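Isomerase/lactonizing enzyme (Agrobacterium tumefaciens, PDB 1RVK) is of unknown function but binds magnesium and, as a member of the enolase superfamily, probably abstracts a proton next to a carboxylate to form an enolate intermediate. Local coordinates at residues L223-E237 against N249-A261. Residues are numbered along the deposited sequence; the frame is centred on the assembly and turned at random.
Sequences LEKLGFDWIEEPMDE and NLDIPVVGPESAA. With MG (magnesium ion), chain B.
Two neighbouring parallel strands of the enolase-type beta barrel, 230-232 and 254-256, meet here and lead to Glu232 and Glu258 of the magnesium site. Helix 240-249 links them in a beta-alpha-beta unit. Ile231 N donates to Pro253 O at 2.9 Å, and Val255 N returns a bond to Ile231 O at 3.2 Å. On the Ile231 side of the sheet, Ile231 CG2 packs beside Val254 CG2, the two side chains running alongside each other. On the other side, Val255 CG2 sits over one face of the Trp230 indole, a CH-pi contact 3.7 Å from the centroid of its five-membered ring. Before the strands, Ile252 CD1 packs against Phe228 CB and Leu223 CD2.

Glu232, at the end of its strand, and Glu258, just past the other, bring OE2 and OE1 to 2.8 Å apart, held together by the magnesium they share with Asp206 and three waters. Their carboxylate planes are turned 68° apart. Trp230 NE1 and Lys169 both hold Glu232 OE1, while Arg280 bonds to Glu258 OE1; Lys169, Arg280 and the metal probably offset the negative charge gathered here. Glu233 OE1 accepts from Ser259 OG, and its OE2 accepts a hydrogen bond from a magnesium-bound water. A cis peptide precedes Pro257. Glu237, from 223-237, reaches across with an extended side chain to the backbone past Pro257: OE1 accepts from Glu258 N at 2.8 Å, and OE2 from Ala260 N at 3.0 Å, nearly along its C-O axis.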
ATOM      1  N   LEU A 223     -21.052  -1.094  12.946  1.00 29.58           N
ATOM      2  CA  LEU A 223     -20.694  -0.096  11.943  1.00 32.14           C
ATOM      3  C   LEU A 223     -21.911   0.415  11.182  1.00 35.20           C
ATOM      4  O   LEU A 223     -21.918   1.545  10.698  1.00 35.14           O
ATOM      5  CB  LEU A 223     -19.688  -0.685  10.951  1.00 31.40           C
ATOM      6  CG  LEU A 223     -18.199  -0.668  11.309  1.00 31.49           C
ATOM      7  CD1 LEU A 223     -17.989  -1.001  12.765  1.00 33.28           C
ATOM      8  CD2 LEU A 223     -17.466  -1.654  10.417  1.00 29.33           C
ATOM      9  N   GLU A 224     -22.938  -0.424  11.078  1.00 38.27           N
ATOM     10  CA  GLU A 224     -24.159  -0.070  10.364  1.00 41.26           C
ATOM     11  C   GLU A 224     -24.750   1.274  10.777  1.00 39.04           C
ATOM     12  O   GLU A 224     -25.032   2.119   9.930  1.00 37.47           O
ATOM     13  CB  GLU A 224     -25.215  -1.166  10.549  1.00 47.40           C
ATOM     14  CG  GLU A 224     -25.591  -1.892   9.262  1.00 56.93           C
ATOM     15  CD  GLU A 224     -26.281  -0.985   8.253  1.00 61.76           C
ATOM     16  OE1 GLU A 224     -25.692   0.051   7.878  1.00 64.87           O
ATOM     17  OE2 GLU A 224     -27.412  -1.312   7.831  1.00 64.42           O
ATOM     18  N   LYS A 225     -24.938   1.470  12.078  1.00 36.49           N
ATOM     19  CA  LYS A 225     -25.509   2.716  12.574  1.00 33.80           C
ATOM     20  C   LYS A 225     -24.603   3.933  12.399  1.00 30.01           C
ATOM     21  O   LYS A 225     -25.047   5.067  12.580  1.00 29.06           O
ATOM     22  CB  LYS A 225     -25.900   2.573  14.050  1.00 37.93           C
ATOM     23  CG  LYS A 225     -24.849   1.913  14.927  1.00 40.93           C
ATOM     24  CD  LYS A 225     -24.944   0.393  14.874  1.00 44.51           C
ATOM     25  CE  LYS A 225     -26.227  -0.109  15.523  1.00 46.51           C
ATOM     26  NZ  LYS A 225     -26.289  -1.601  15.576  1.00 48.67           N
ATOM     27  N   LEU A 226     -23.343   3.705  12.040  1.00 24.71           N
ATOM     28  CA  LEU A 226     -22.399   4.805  11.849  1.00 21.95           C
ATOM     29  C   LEU A 226     -22.205   5.206  10.389  1.00 19.94           C
ATOM     30  O   LEU A 226     -21.479   6.151  10.093  1.00 17.88           O
ATOM     31  CB  LEU A 226     -21.042   4.461  12.467  1.00 22.87           C
ATOM     32  CG  LEU A 226     -20.967   4.358  13.992  1.00 23.74           C
ATOM     33  CD1 LEU A 226     -21.459   5.658  14.612  1.00 24.64           C
ATOM     34  CD2 LEU A 226     -21.807   3.199  14.478  1.00 28.58           C
ATOM     35  N   GLY A 227     -22.843   4.477   9.480  1.00 18.63           N
ATOM     36  CA  GLY A 227     -22.741   4.799   8.068  1.00 18.84           C
ATOM     37  C   GLY A 227     -21.359   4.736   7.442  1.00 16.66           C
ATOM     38  O   GLY A 227     -21.025   5.573   6.599  1.00 16.65           O
ATOM     39  N   PHE A 228     -20.555   3.754   7.838  1.00 14.92           N
ATOM     40  CA  PHE A 228     -19.212   3.606   7.283  1.00 14.85           C
ATOM     41  C   PHE A 228     -19.265   3.059   5.857  1.00 14.64           C
ATOM     42  O   PHE A 228     -20.152   2.273   5.520  1.00 15.31           O
ATOM     43  CB  PHE A 228     -18.361   2.676   8.160  1.00 12.73           C
ATOM     44  CG  PHE A 228     -17.610   3.384   9.255  1.00 13.54           C
ATOM     45  CD1 PHE A 228     -16.251   3.141   9.447  1.00 11.27           C
ATOM     46  CD2 PHE A 228     -18.250   4.298  10.087  1.00 12.62           C
ATOM     47  CE1 PHE A 228     -15.534   3.802  10.453  1.00 12.54           C
ATOM     48  CE2 PHE A 228     -17.543   4.966  11.097  1.00 12.41           C
ATOM     49  CZ  PHE A 228     -16.183   4.717  11.278  1.00 13.52           C
ATOM     50  N   ASP A 229     -18.304   3.480   5.035  1.00 13.77           N
ATOM     51  CA  ASP A 229     -18.214   3.075   3.634  1.00 13.84           C
ATOM     52  C   ASP A 229     -17.787   1.628   3.437  1.00 12.83           C
ATOM     53  O   ASP A 229     -18.238   0.968   2.503  1.00 12.28           O
ATOM     54  CB  ASP A 229     -17.241   3.984   2.885  1.00 16.57           C
ATOM     55  CG  ASP A 229     -17.888   5.264   2.406  1.00 19.66           C
ATOM     56  OD1 ASP A 229     -18.921   5.669   2.980  1.00 21.34           O
ATOM     57  OD2 ASP A 229     -17.349   5.873   1.455  1.00 22.50           O
ATOM     58  N   TRP A 230     -16.895   1.140   4.288  1.00 11.31           N
ATOM     59  CA  TRP A 230     -16.467  -0.245   4.167  1.00 10.81           C
ATOM     60  C   TRP A 230     -15.754  -0.765   5.402  1.00 10.90           C
ATOM     61  O   TRP A 230     -15.283   0.005   6.240  1.00 10.12           O
ATOM     62  CB  TRP A 230     -15.581  -0.446   2.914  1.00 11.39           C
ATOM     63  CG  TRP A 230     -14.110  -0.026   2.997  1.00 10.80           C
ATOM     64  CD1 TRP A 230     -13.196  -0.384   3.956  1.00 10.15           C
ATOM     65  CD2 TRP A 230     -13.375   0.725   2.016  1.00 11.19           C
ATOM     66  NE1 TRP A 230     -11.947   0.092   3.630  1.00 13.85           N
ATOM     67  CE2 TRP A 230     -12.028   0.775   2.444  1.00 13.21           C
ATOM     68  CE3 TRP A 230     -13.725   1.356   0.813  1.00 13.14           C
ATOM     69  CZ2 TRP A 230     -11.030   1.433   1.712  1.00 13.23           C
ATOM     70  CZ3 TRP A 230     -12.730   2.011   0.083  1.00 14.18           C
ATOM     71  CH2 TRP A 230     -11.401   2.042   0.538  1.00 14.30           C
ATOM     72  N   ILE A 231     -15.721  -2.085   5.515  1.00 10.74           N
ATOM     73  CA  ILE A 231     -15.043  -2.755   6.609  1.00 11.23           C
ATOM     74  C   ILE A 231     -13.941  -3.511   5.879  1.00 12.31           C
ATOM     75  O   ILE A 231     -14.195  -4.184   4.878  1.00 12.66           O
ATOM     76  CB  ILE A 231     -16.000  -3.711   7.378  1.00 12.65           C
ATOM     77  CG1 ILE A 231     -15.241  -4.392   8.521  1.00 13.81           C
ATOM     78  CG2 ILE A 231     -16.625  -4.719   6.428  1.00 13.10           C
ATOM     79  CD1 ILE A 231     -16.116  -5.257   9.409  1.00 15.76           C
ATOM     80  N   GLU A 232     -12.715  -3.371   6.363  1.00 11.57           N
ATOM     81  CA  GLU A 232     -11.561  -3.978   5.715  1.00 11.23           C
ATOM     82  C   GLU A 232     -10.828  -5.046   6.526  1.00  9.46           C
ATOM     83  O   GLU A 232     -10.458  -4.823   7.674  1.00 10.78           O
ATOM     84  CB  GLU A 232     -10.589  -2.854   5.346  1.00 12.71           C
ATOM     85  CG  GLU A 232      -9.348  -3.261   4.566  1.00 10.20           C
ATOM     86  CD  GLU A 232      -8.511  -2.052   4.212  1.00 12.99           C
ATOM     87  OE1 GLU A 232      -9.088  -0.968   3.987  1.00 11.97           O
ATOM     88  OE2 GLU A 232      -7.280  -2.176   4.150  1.00 12.92           O
ATOM     89  N   GLU A 233     -10.626  -6.202   5.897  1.00 11.55           N
ATOM     90  CA  GLU A 233      -9.902  -7.333   6.484  1.00 11.21           C
ATOM     91  C   GLU A 233     -10.129  -7.548   7.981  1.00 11.02           C
ATOM     92  O   GLU A 233      -9.198  -7.468   8.777  1.00 10.65           O
ATOM     93  CB  GLU A 233      -8.399  -7.162   6.197  1.00 11.98           C
ATOM     94  CG  GLU A 233      -7.541  -8.387   6.495  1.00 12.91           C
ATOM     95  CD  GLU A 233      -6.112  -8.263   5.967  1.00 14.32           C
ATOM     96  OE1 GLU A 233      -5.355  -9.250   6.092  1.00 13.68           O
ATOM     97  OE2 GLU A 233      -5.741  -7.192   5.434  1.00 12.76           O
ATOM     98  N   PRO A 234     -11.373  -7.842   8.385  1.00 10.66           N
ATOM     99  CA  PRO A 234     -11.599  -8.054   9.818  1.00 10.81           C
ATOM    100  C   PRO A 234     -11.345  -9.498  10.249  1.00 11.91           C
ATOM    101  O   PRO A 234     -11.376  -9.808  11.438  1.00 13.05           O
ATOM    102  CB  PRO A 234     -13.056  -7.649   9.991  1.00 10.68           C
ATOM    103  CG  PRO A 234     -13.669  -8.166   8.724  1.00 11.58           C
ATOM    104  CD  PRO A 234     -12.653  -7.764   7.655  1.00  9.36           C
HETATM  105  N   MSE A 235     -11.102 -10.379   9.281  1.00 10.35           N
HETATM  106  CA  MSE A 235     -10.859 -11.793   9.577  1.00 11.51           C
HETATM  107  C   MSE A 235      -9.657 -12.304   8.786  1.00 10.84           C
HETATM  108  O   MSE A 235      -9.199 -11.650   7.856  1.00 10.73           O
HETATM  109  CB  MSE A 235     -12.093 -12.629   9.214  1.00 10.88           C
HETATM  110  CG  MSE A 235     -13.400 -12.154   9.851  1.00 12.21           C
HETATM  111 SE   MSE A 235     -14.936 -13.167   9.199  1.00 15.87          SE
HETATM  112  CE  MSE A 235     -14.821 -12.656   7.334  1.00 19.17           C
ATOM    113  N   ASP A 236      -9.149 -13.476   9.160  1.00 10.98           N
ATOM    114  CA  ASP A 236      -8.004 -14.058   8.467  1.00 11.46           C
ATOM    115  C   ASP A 236      -8.372 -14.281   7.001  1.00 11.78           C
ATOM    116  O   ASP A 236      -9.222 -15.117   6.683  1.00 11.60           O
ATOM    117  CB  ASP A 236      -7.608 -15.381   9.138  1.00 11.35           C
ATOM    118  CG  ASP A 236      -6.262 -15.900   8.662  1.00 13.98           C
ATOM    119  OD1 ASP A 236      -5.527 -16.495   9.483  1.00 14.80           O
ATOM    120  OD2 ASP A 236      -5.942 -15.721   7.471  1.00 12.10           O
ATOM    121  N   GLU A 237      -7.731 -13.531   6.108  1.00 12.17           N
ATOM    122  CA  GLU A 237      -8.023 -13.634   4.680  1.00 11.42           C
ATOM    123  C   GLU A 237      -7.716 -14.976   4.033  1.00 13.06           C
ATOM    124  O   GLU A 237      -8.033 -15.189   2.864  1.00 11.06           O
ATOM    125  CB  GLU A 237      -7.315 -12.515   3.920  1.00 14.34           C
ATOM    126  CG  GLU A 237      -7.975 -11.165   4.120  1.00 15.63           C
ATOM    127  CD  GLU A 237      -7.344 -10.077   3.282  1.00 15.70           C
ATOM    128  OE1 GLU A 237      -7.909  -8.963   3.238  1.00 17.09           O
ATOM    129  OE2 GLU A 237      -6.288 -10.337   2.671  1.00 18.76           O
ATOM    130  N   ASN A 249     -23.856 -11.646   5.492  1.00 16.97           N
ATOM    131  CA  ASN A 249     -24.494 -11.252   6.744  1.00 17.67           C
ATOM    132  C   ASN A 249     -24.378  -9.779   7.129  1.00 18.71           C
ATOM    133  O   ASN A 249     -24.989  -9.349   8.105  1.00 22.09           O
ATOM    134  CB  ASN A 249     -23.966 -12.113   7.899  1.00 18.71           C
ATOM    135  CG  ASN A 249     -24.510 -13.530   7.865  1.00 21.31           C
ATOM    136  OD1 ASN A 249     -24.012 -14.388   7.134  1.00 20.32           O
ATOM    137  ND2 ASN A 249     -25.556 -13.773   8.645  1.00 22.77           N
ATOM    138  N   LEU A 250     -23.595  -9.006   6.383  1.00 15.27           N
ATOM    139  CA  LEU A 250     -23.440  -7.585   6.690  1.00 14.96           C
ATOM    140  C   LEU A 250     -24.015  -6.706   5.594  1.00 15.83           C
ATOM    141  O   LEU A 250     -24.042  -7.097   4.434  1.00 15.35           O
ATOM    142  CB  LEU A 250     -21.959  -7.219   6.855  1.00 13.38           C
ATOM    143  CG  LEU A 250     -21.164  -7.737   8.050  1.00 13.46           C
ATOM    144  CD1 LEU A 250     -19.799  -7.057   8.064  1.00 14.90           C
ATOM    145  CD2 LEU A 250     -21.905  -7.433   9.344  1.00 15.60           C
ATOM    146  N   ASP A 251     -24.473  -5.517   5.968  1.00 16.40           N
ATOM    147  CA  ASP A 251     -24.998  -4.570   4.995  1.00 18.86           C
ATOM    148  C   ASP A 251     -23.832  -3.723   4.481  1.00 16.71           C
ATOM    149  O   ASP A 251     -23.764  -3.394   3.299  1.00 16.84           O
ATOM    150  CB  ASP A 251     -26.056  -3.665   5.637  1.00 22.74           C
ATOM    151  CG  ASP A 251     -27.413  -4.340   5.749  1.00 27.57           C
ATOM    152  OD1 ASP A 251     -28.327  -3.738   6.353  1.00 31.12           O
ATOM    153  OD2 ASP A 251     -27.572  -5.465   5.227  1.00 30.04           O
ATOM    154  N   ILE A 252     -22.910  -3.384   5.380  1.00 16.08           N
ATOM    155  CA  ILE A 252     -21.748  -2.574   5.017  1.00 13.62           C
ATOM    156  C   ILE A 252     -20.847  -3.327   4.040  1.00 13.55           C
ATOM    157  O   ILE A 252     -20.614  -4.529   4.188  1.00 12.79           O
ATOM    158  CB  ILE A 252     -20.923  -2.168   6.275  1.00 15.44           C
ATOM    159  CG1 ILE A 252     -19.755  -1.266   5.867  1.00 15.14           C
ATOM    160  CG2 ILE A 252     -20.396  -3.410   6.991  1.00 13.71           C
ATOM    161  CD1 ILE A 252     -18.998  -0.655   7.047  1.00 16.46           C
ATOM    162  N   PRO A 253     -20.345  -2.630   3.012  1.00 11.62           N
ATOM    163  CA  PRO A 253     -19.469  -3.276   2.031  1.00 11.05           C
ATOM    164  C   PRO A 253     -18.191  -3.835   2.652  1.00 12.60           C
ATOM    165  O   PRO A 253     -17.581  -3.214   3.528  1.00 11.78           O
ATOM    166  CB  PRO A 253     -19.175  -2.155   1.039  1.00 11.45           C
ATOM    167  CG  PRO A 253     -20.444  -1.340   1.080  1.00 11.88           C
ATOM    168  CD  PRO A 253     -20.718  -1.274   2.567  1.00 12.29           C
ATOM    169  N   VAL A 254     -17.805  -5.022   2.192  1.00 12.31           N
ATOM    170  CA  VAL A 254     -16.588  -5.676   2.644  1.00 12.17           C
ATOM    171  C   VAL A 254     -15.585  -5.517   1.508  1.00 12.27           C
ATOM    172  O   VAL A 254     -15.896  -5.832   0.360  1.00 12.98           O
ATOM    173  CB  VAL A 254     -16.822  -7.182   2.900  1.00 10.68           C
ATOM    174  CG1 VAL A 254     -15.496  -7.884   3.165  1.00 12.03           C
ATOM    175  CG2 VAL A 254     -17.755  -7.363   4.080  1.00 10.38           C
ATOM    176  N   VAL A 255     -14.392  -5.020   1.821  1.00 13.60           N
ATOM    177  CA  VAL A 255     -13.360  -4.830   0.804  1.00 15.09           C
ATOM    178  C   VAL A 255     -12.208  -5.789   1.068  1.00 14.21           C
ATOM    179  O   VAL A 255     -11.786  -5.957   2.208  1.00 14.91           O
ATOM    180  CB  VAL A 255     -12.814  -3.385   0.810  1.00 16.54           C
ATOM    181  CG1 VAL A 255     -11.794  -3.202  -0.308  1.00 19.05           C
ATOM    182  CG2 VAL A 255     -13.952  -2.409   0.642  1.00 22.48           C
ATOM    183  N   GLY A 256     -11.715  -6.424   0.011  1.00 13.09           N
ATOM    184  CA  GLY A 256     -10.619  -7.361   0.156  1.00 13.00           C
ATOM    185  C   GLY A 256     -10.370  -8.123  -1.132  1.00 12.85           C
ATOM    186  O   GLY A 256     -11.078  -7.916  -2.112  1.00 12.37           O
ATOM    187  N   PRO A 257      -9.356  -8.999  -1.170  1.00 11.99           N
ATOM    188  CA  PRO A 257      -8.435  -9.288  -0.073  1.00 12.33           C
ATOM    189  C   PRO A 257      -7.185  -8.425  -0.193  1.00 12.62           C
ATOM    190  O   PRO A 257      -6.704  -8.178  -1.297  1.00 12.60           O
ATOM    191  CB  PRO A 257      -8.133 -10.763  -0.277  1.00 11.38           C
ATOM    192  CG  PRO A 257      -8.047 -10.857  -1.778  1.00 12.11           C
ATOM    193  CD  PRO A 257      -9.180  -9.963  -2.276  1.00 11.97           C
ATOM    194  N   GLU A 258      -6.657  -7.958   0.933  1.00 12.71           N
ATOM    195  CA  GLU A 258      -5.454  -7.141   0.868  1.00 12.67           C
ATOM    196  C   GLU A 258      -4.169  -7.950   0.946  1.00 13.05           C
ATOM    197  O   GLU A 258      -3.304  -7.830   0.077  1.00 13.87           O
ATOM    198  CB  GLU A 258      -5.422  -6.102   1.989  1.00 13.65           C
ATOM    199  CG  GLU A 258      -4.190  -5.211   1.894  1.00 11.81           C
ATOM    200  CD  GLU A 258      -4.027  -4.301   3.081  1.00 14.18           C
ATOM    201  OE1 GLU A 258      -4.940  -3.494   3.328  1.00 11.64           O
ATOM    202  OE2 GLU A 258      -2.987  -4.388   3.762  1.00 12.75           O
ATOM    203  N   SER A 259      -4.051  -8.777   1.982  1.00 13.83           N
ATOM    204  CA  SER A 259      -2.838  -9.554   2.207  1.00 15.04           C
ATOM    205  C   SER A 259      -2.768 -10.955   1.618  1.00 15.44           C
ATOM    206  O   SER A 259      -1.683 -11.519   1.509  1.00 16.83           O
ATOM    207  CB  SER A 259      -2.554  -9.636   3.713  1.00 15.41           C
ATOM    208  OG  SER A 259      -3.573 -10.350   4.394  1.00 15.18           O
ATOM    209  N   ALA A 260      -3.907 -11.522   1.242  1.00 15.80           N
ATOM    210  CA  ALA A 260      -3.924 -12.871   0.682  1.00 17.49           C
ATOM    211  C   ALA A 260      -2.946 -13.030  -0.483  1.00 18.73           C
ATOM    212  O   ALA A 260      -2.777 -12.119  -1.293  1.00 16.55           O
ATOM    213  CB  ALA A 260      -5.338 -13.228   0.230  1.00 18.04           C
ATOM    214  N   ALA A 261      -2.297 -14.189  -0.555  1.00 19.77           N
ATOM    215  CA  ALA A 261      -1.355 -14.468  -1.633  1.00 20.99           C
ATOM    216  C   ALA A 261      -2.150 -14.860  -2.877  1.00 21.90           C
ATOM    217  O   ALA A 261      -3.380 -14.804  -2.874  1.00 22.65           O
ATOM    218  CB  ALA A 261      -0.418 -15.602  -1.230  1.00 23.55           C
TER
HETATM  219 MG    MG B 999      -5.503  -2.804   5.224  1.00 14.47          MG
HETATM  220  O   HOH W   1      -6.284  -4.801   5.845  1.00 11.49           O
HETATM  221  O   HOH W   2      -3.442  -3.282   6.096  1.00 14.16           O
HETATM  222  O   HOH W   3      -4.734  -0.650   5.054  1.00 15.25           O